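Local coordinates for protein Gp26 (Listeria phage P40, PDB 4JZ5) that probably hydrolyses the glycan strands of Listeria peptidoglycan, as the family 25 glycosyl hydrolase domain of a phage endolysin, at residues I49-G54 with L78-L83. Residues are numbered along the deposited sequence; the frame is centred on the assembly and turned at random. Where two conformers were deposited one is given.
Sequences IRSSNG and LYHYAL
Arg50 lies across the Tyr79 ring where two neighbouring parallel strands of the family 25 beta/alpha barrel, 46-53 and 76-81, run side by side with helix 62-72 in the crossover between them. A CH-pi contact puts Arg50 CA over one face, 3.8 Å from the Tyr79 ring centroid, and CB continues over the same face to CZ. Tyr79 CG sits between its own backbone N and carbonyl carbon (chi1 76°), which swings the ring over toward Arg50. In one of its two conformers the arginine chain bends at chi3 and leads away from the ring, NE meeting Asp59 OD2 in a salt bridge.

On the other face of the sheet, Ile49 and Leu78 point the same way, side by side, with Ile49 CG1 pressed to 3.4 Å from Leu78 CD2, tight for two carbons. Helix 62-72 packs on Ile49, and helix 87-106 on Leu78.

The backbones are joined by Tyr79 N to Ile49 O and Ser51 N to Tyr79 O, then, past a beta bulge at Ser51, the extra residue of 46-53, by Tyr81 N to Ser52 O and Gly54 N to Tyr81 O. His80, its CG anti to the backbone N (chi1 176°), reaches forward and across to Gly54, just past the end of the neighbouring strand. There NE2 donates to Gly54 O at 3.2 Å; the bond is straight at the hydrogen (171°) and lies in the imidazole plane, but meets the oxygen from above the carbonyl plane.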
loop_
_atom_site.group_PDB
_atom_site.type_symbol
_atom_site.label_atom_id
_atom_site.label_comp_id
_atom_site.label_asym_id
_atom_site.label_seq_id
_atom_site.Cartn_x
_atom_site.Cartn_y
_atom_site.Cartn_z
ATOM N N ILE A 49 1.958 -0.968 5.200
ATOM C CA ILE A 49 1.016 -0.792 6.289
ATOM C C ILE A 49 0.109 0.389 6.028
ATOM O O ILE A 49 0.513 1.392 5.442
ATOM C CB ILE A 49 1.707 -0.657 7.666
ATOM C CG1 ILE A 49 2.427 0.675 7.831
ATOM C CG2 ILE A 49 2.670 -1.809 7.876
ATOM C CD1 ILE A 49 3.162 0.811 9.144
ATOM N N ARG A 50 -1.135 0.287 6.471
ATOM C CA ARG A 50 -2.100 1.369 6.277
ATOM C C ARG A 50 -1.782 2.544 7.186
ATOM O O ARG A 50 -1.629 2.369 8.394
ATOM C CB ARG A 50 -3.525 0.897 6.548
ATOM C CG ARG A 50 -4.572 1.913 6.093
ATOM C CD ARG A 50 -5.982 1.359 6.103
ATOM N NE ARG A 50 -6.499 1.252 7.458
ATOM C CZ ARG A 50 -7.743 0.893 7.756
ATOM N NH1 ARG A 50 -8.606 0.602 6.791
ATOM N NH2 ARG A 50 -8.121 0.829 9.022
ATOM N N SER A 51 -1.715 3.744 6.609
ATOM C CA SER A 51 -1.428 4.950 7.362
ATOM C C SER A 51 -2.655 5.596 7.979
ATOM O O SER A 51 -2.601 6.109 9.096
ATOM C CB SER A 51 -0.757 5.976 6.455
ATOM O OG SER A 51 -1.573 6.344 5.353
ATOM N N SER A 52 -3.755 5.599 7.229
ATOM C CA SER A 52 -4.838 6.521 7.492
ATOM C C SER A 52 -6.017 6.209 6.581
ATOM O O SER A 52 -5.848 5.644 5.501
ATOM C CB SER A 52 -4.363 7.961 7.265
ATOM O OG SER A 52 -3.485 8.065 6.155
ATOM N N ASN A 53 -7.194 6.601 7.048
ATOM C CA ASN A 53 -8.443 6.579 6.297
ATOM C C ASN A 53 -8.894 8.018 6.124
ATOM O O ASN A 53 -9.377 8.648 7.077
ATOM C CB ASN A 53 -9.541 5.851 7.073
ATOM C CG ASN A 53 -9.404 4.346 7.044
ATOM O OD1 ASN A 53 -8.443 3.793 6.516
ATOM N ND2 ASN A 53 -10.381 3.667 7.619
ATOM N N GLY A 54 -8.730 8.551 4.920
ATOM C CA GLY A 54 -9.045 9.949 4.683
ATOM C C GLY A 54 -8.353 10.869 5.676
ATOM O O GLY A 54 -7.217 10.634 6.073
ATOM N N LEU A 78 4.036 2.599 3.381
ATOM C CA LEU A 78 2.725 3.025 3.883
ATOM C C LEU A 78 1.736 3.172 2.748
ATOM O O LEU A 78 2.125 3.580 1.648
ATOM C CB LEU A 78 2.786 4.400 4.547
ATOM C CG LEU A 78 3.813 4.600 5.652
ATOM C CD1 LEU A 78 3.702 6.015 6.190
ATOM C CD2 LEU A 78 3.713 3.595 6.774
ATOM N N TYR A 79 0.459 2.901 3.008
ATOM C CA TYR A 79 -0.583 3.234 2.052
ATOM C C TYR A 79 -1.715 3.979 2.742
ATOM O O TYR A 79 -2.138 3.636 3.843
ATOM C CB TYR A 79 -1.104 1.986 1.300
ATOM C CG TYR A 79 -2.043 1.077 2.076
ATOM C CD1 TYR A 79 -3.417 1.293 2.068
ATOM C CD2 TYR A 79 -1.567 -0.026 2.778
ATOM C CE1 TYR A 79 -4.291 0.463 2.747
ATOM C CE2 TYR A 79 -2.441 -0.867 3.473
ATOM C CZ TYR A 79 -3.800 -0.616 3.439
ATOM O OH TYR A 79 -4.687 -1.418 4.119
ATOM N N HIS A 80 -2.230 4.990 2.047
ATOM C CA HIS A 80 -3.331 5.816 2.509
ATOM C C HIS A 80 -4.620 5.422 1.808
ATOM O O HIS A 80 -4.649 5.351 0.580
ATOM C CB HIS A 80 -3.042 7.277 2.163
ATOM C CG HIS A 80 -4.165 8.192 2.513
ATOM N ND1 HIS A 80 -5.068 8.721 1.615
ATOM C CD2 HIS A 80 -4.530 8.632 3.732
ATOM C CE1 HIS A 80 -5.930 9.477 2.285
ATOM N NE2 HIS A 80 -5.624 9.427 3.567
ATOM N N TYR A 81 -5.680 5.172 2.577
ATOM C CA TYR A 81 -6.985 4.852 2.019
ATOM C C TYR A 81 -7.728 6.154 1.740
ATOM O O TYR A 81 -8.141 6.872 2.662
ATOM C CB TYR A 81 -7.797 3.953 2.968
ATOM C CG TYR A 81 -9.058 3.458 2.305
ATOM C CD1 TYR A 81 -10.204 4.240 2.275
ATOM C CD2 TYR A 81 -9.082 2.244 1.639
ATOM C CE1 TYR A 81 -11.350 3.803 1.644
ATOM C CE2 TYR A 81 -10.238 1.796 1.007
ATOM C CZ TYR A 81 -11.350 2.595 0.995
ATOM O OH TYR A 81 -12.492 2.159 0.359
ATOM N N ALA A 82 -7.870 6.474 0.463
ATOM C CA ALA A 82 -8.399 7.767 0.047
ATOM C C ALA A 82 -9.906 7.909 0.199
ATOM O O ALA A 82 -10.659 7.005 -0.167
ATOM C CB ALA A 82 -8.043 8.009 -1.395
ATOM N N LEU A 83 -10.317 9.076 0.683
ATOM C CA LEU A 83 -11.722 9.447 0.825
ATOM C C LEU A 83 -11.938 10.907 0.415
ATOM O O LEU A 83 -12.902 11.541 0.829
ATOM C CB LEU A 83 -12.166 9.255 2.272
ATOM C CG LEU A 83 -12.198 7.791 2.714
ATOM C CD1 LEU A 83 -12.362 7.670 4.220
ATOM C CD2 LEU A 83 -13.293 7.026 1.998
#